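Local coordinates for protein BtGH115A (Bacteroides thetaiotaomicron, PDB 5BY3) that is a family GH115 4-O-methyl-alpha-glucuronidase with specificity for decorated arabinogalactans, at residues Ser729-Glu734 with Ala741-Val746. Numbering follows the deposited sequence.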
loop_
_atom_site.group_PDB
_atom_site.type_symbol
_atom_site.label_atom_id
_atom_site.label_comp_id
_atom_site.label_asym_id
_atom_site.label_seq_id
_atom_site.Cartn_x
_atom_site.Cartn_y
_atom_site.Cartn_z
ATOM N N SER A 729 -10.817 3.634 19.430
ATOM C CA SER A 729 -11.285 3.072 20.686
ATOM C C SER A 729 -10.608 1.757 21.020
ATOM O O SER A 729 -9.879 1.206 20.214
ATOM C CB SER A 729 -12.780 2.775 20.547
ATOM O OG SER A 729 -13.007 1.948 19.416
ATOM N N GLU A 730 -10.884 1.249 22.205
ATOM C CA GLU A 730 -10.383 -0.051 22.644
ATOM C C GLU A 730 -10.774 -1.201 21.666
ATOM O O GLU A 730 -9.906 -2.002 21.274
ATOM C CB GLU A 730 -10.883 -0.329 24.074
ATOM C CG GLU A 730 -10.292 -1.556 24.757
ATOM C CD GLU A 730 -8.775 -1.505 24.835
ATOM O OE1 GLU A 730 -8.212 -0.394 25.015
ATOM O OE2 GLU A 730 -8.153 -2.581 24.697
ATOM N N GLU A 731 -12.050 -1.248 21.251
ATOM C CA GLU A 731 -12.526 -2.228 20.284
ATOM C C GLU A 731 -11.874 -2.123 18.904
ATOM O O GLU A 731 -11.535 -3.146 18.300
ATOM C CB GLU A 731 -14.038 -2.180 20.121
ATOM C CG GLU A 731 -14.612 -3.395 19.431
ATOM C CD GLU A 731 -16.118 -3.381 19.425
ATOM O OE1 GLU A 731 -16.760 -2.647 18.614
ATOM O OE2 GLU A 731 -16.665 -4.148 20.236
ATOM N N TRP A 732 -11.716 -0.903 18.408
ATOM C CA TRP A 732 -11.030 -0.688 17.160
ATOM C C TRP A 732 -9.566 -1.194 17.252
ATOM O O TRP A 732 -9.012 -1.680 16.265
ATOM C CB TRP A 732 -11.116 0.780 16.712
ATOM C CG TRP A 732 -10.260 1.053 15.489
ATOM C CD1 TRP A 732 -10.610 0.895 14.164
ATOM C CD2 TRP A 732 -8.876 1.439 15.490
ATOM N NE1 TRP A 732 -9.527 1.203 13.341
ATOM C CE2 TRP A 732 -8.459 1.540 14.129
ATOM C CE3 TRP A 732 -7.957 1.744 16.503
ATOM C CZ2 TRP A 732 -7.171 1.950 13.771
ATOM C CZ3 TRP A 732 -6.661 2.111 16.128
ATOM C CH2 TRP A 732 -6.291 2.205 14.780
ATOM N N LYS A 733 -8.968 -1.109 18.431
ATOM C CA LYS A 733 -7.558 -1.470 18.599
ATOM C C LYS A 733 -7.464 -2.980 18.493
ATOM O O LYS A 733 -6.625 -3.496 17.787
ATOM C CB LYS A 733 -7.005 -0.978 19.950
ATOM C CG LYS A 733 -6.565 0.484 19.936
ATOM C CD LYS A 733 -6.233 0.962 21.338
ATOM C CE LYS A 733 -5.863 2.448 21.372
ATOM N NZ LYS A 733 -5.668 2.896 22.789
ATOM N N GLU A 734 -8.349 -3.653 19.210
ATOM C CA GLU A 734 -8.554 -5.080 19.154
ATOM C C GLU A 734 -8.818 -5.502 17.717
ATOM O O GLU A 734 -8.186 -6.441 17.232
ATOM C CB GLU A 734 -9.749 -5.455 20.048
ATOM C CG GLU A 734 -9.431 -6.140 21.366
ATOM C CD GLU A 734 -8.111 -5.697 21.972
ATOM O OE1 GLU A 734 -8.039 -4.540 22.425
ATOM O OE2 GLU A 734 -7.144 -6.495 22.000
ATOM N N ALA A 741 -13.557 -8.049 13.509
ATOM C CA ALA A 741 -14.607 -7.659 14.467
ATOM C C ALA A 741 -15.227 -8.945 14.967
ATOM O O ALA A 741 -15.278 -9.938 14.230
ATOM C CB ALA A 741 -15.665 -6.780 13.831
ATOM N N ILE A 742 -15.667 -8.925 16.224
ATOM C CA ILE A 742 -16.107 -10.101 16.932
ATOM C C ILE A 742 -17.401 -9.758 17.660
ATOM O O ILE A 742 -17.413 -8.825 18.477
ATOM C CB ILE A 742 -15.088 -10.580 17.986
ATOM C CG1 ILE A 742 -13.762 -11.031 17.344
ATOM C CG2 ILE A 742 -15.709 -11.683 18.880
ATOM C CD1 ILE A 742 -12.753 -11.648 18.336
ATOM N N ARG A 743 -18.475 -10.516 17.376
ATOM C CA ARG A 743 -19.757 -10.380 18.083
ATOM C C ARG A 743 -20.237 -11.729 18.593
ATOM O O ARG A 743 -20.519 -12.652 17.812
ATOM C CB ARG A 743 -20.829 -9.696 17.215
ATOM C CG ARG A 743 -20.593 -8.225 16.978
ATOM C CD ARG A 743 -20.919 -7.393 18.230
ATOM N NE ARG A 743 -20.590 -5.962 18.033
ATOM C CZ ARG A 743 -19.429 -5.374 18.363
ATOM N NH1 ARG A 743 -18.441 -6.058 18.917
ATOM N NH2 ARG A 743 -19.248 -4.087 18.101
ATOM N N LYS A 744 -20.300 -11.829 19.913
ATOM C CA LYS A 744 -20.890 -12.964 20.593
ATOM C C LYS A 744 -22.330 -12.666 20.982
ATOM O O LYS A 744 -22.674 -11.548 21.404
ATOM C CB LYS A 744 -20.076 -13.319 21.825
ATOM C CG LYS A 744 -18.669 -13.771 21.474
ATOM C CD LYS A 744 -17.938 -14.363 22.672
ATOM C CE LYS A 744 -16.745 -15.205 22.233
ATOM N NZ LYS A 744 -15.715 -14.387 21.549
ATOM N N ILE A 745 -23.179 -13.670 20.812
ATOM C CA ILE A 745 -24.557 -13.593 21.282
ATOM C C ILE A 745 -24.995 -14.916 21.904
ATOM O O ILE A 745 -24.637 -16.004 21.433
ATOM C CB ILE A 745 -25.530 -13.074 20.186
ATOM C CG1 ILE A 745 -26.855 -12.649 20.803
ATOM C CG2 ILE A 745 -25.752 -14.104 19.089
ATOM C CD1 ILE A 745 -27.593 -11.616 19.977
ATOM N N VAL A 746 -25.745 -14.803 22.989
ATOM C CA VAL A 746 -26.368 -15.953 23.628
ATOM C C VAL A 746 -27.869 -15.950 23.280
ATOM O O VAL A 746 -28.569 -14.914 23.412
ATOM C CB VAL A 746 -26.052 -15.996 25.146
ATOM C CG1 VAL A 746 -27.059 -16.835 25.929
ATOM C CG2 VAL A 746 -24.629 -16.514 25.368
#
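Glu-731 and Arg-743 meet in an end-on, two-pronged salt bridge that accounts for the whole contact, 83 Å² in all, shared almost equally between the two residues. The two bonds match in length but not in quality. Arg-743 NH2 donates to Glu-731 OE1 over 2.9 Å at a nearly straight 173°; the oxygen lies in the guanidinium plane and is met on its syn side, somewhat out of the carboxylate plane. Arg-743 NH1 reaches Glu-731 OE2 at the same 2.9 Å, but the bond bends to 147°, the donor stands above the carboxylate plane and OE2 is itself tilted from the guanidinium plane. The two groups are twisted, their planes 39° apart, which is consistent with one straight and one bent prong. Glu-731 delivers its carboxylate on an outstretched chain, CG anti to the backbone N, while Arg-743 bends at chi2, and its guanidinium lies across from the strand, leaning toward the preceding residue. There NH1 also makes a bent bond to Ile-742 O, 3.0 Å away, and NE is bonded to Ala-722 O of strand 719-722; these carbonyls probably help to fix the guanidinium's rotation. In the fold, the bridge ties the first turn of helix 730-738 to strand 741-748, which follows it directly, within the beta-rich C-terminal domain of the GH115 enzyme; this strand pairs antiparallel with strand 689-696. With an alanine here instead of Arg-743, the Glu-731 carboxylate would probably lose its cationic mate and Ala-722 O this donor. Ser-729 OG caps the helix, accepting from Trp-732 N. The neighbouring Trp-732 bonds through NE1 to Asp-368 and makes a cation-pi contact with Arg-374, both in the TIM-barrel family region, linking the helix to that part of the chain.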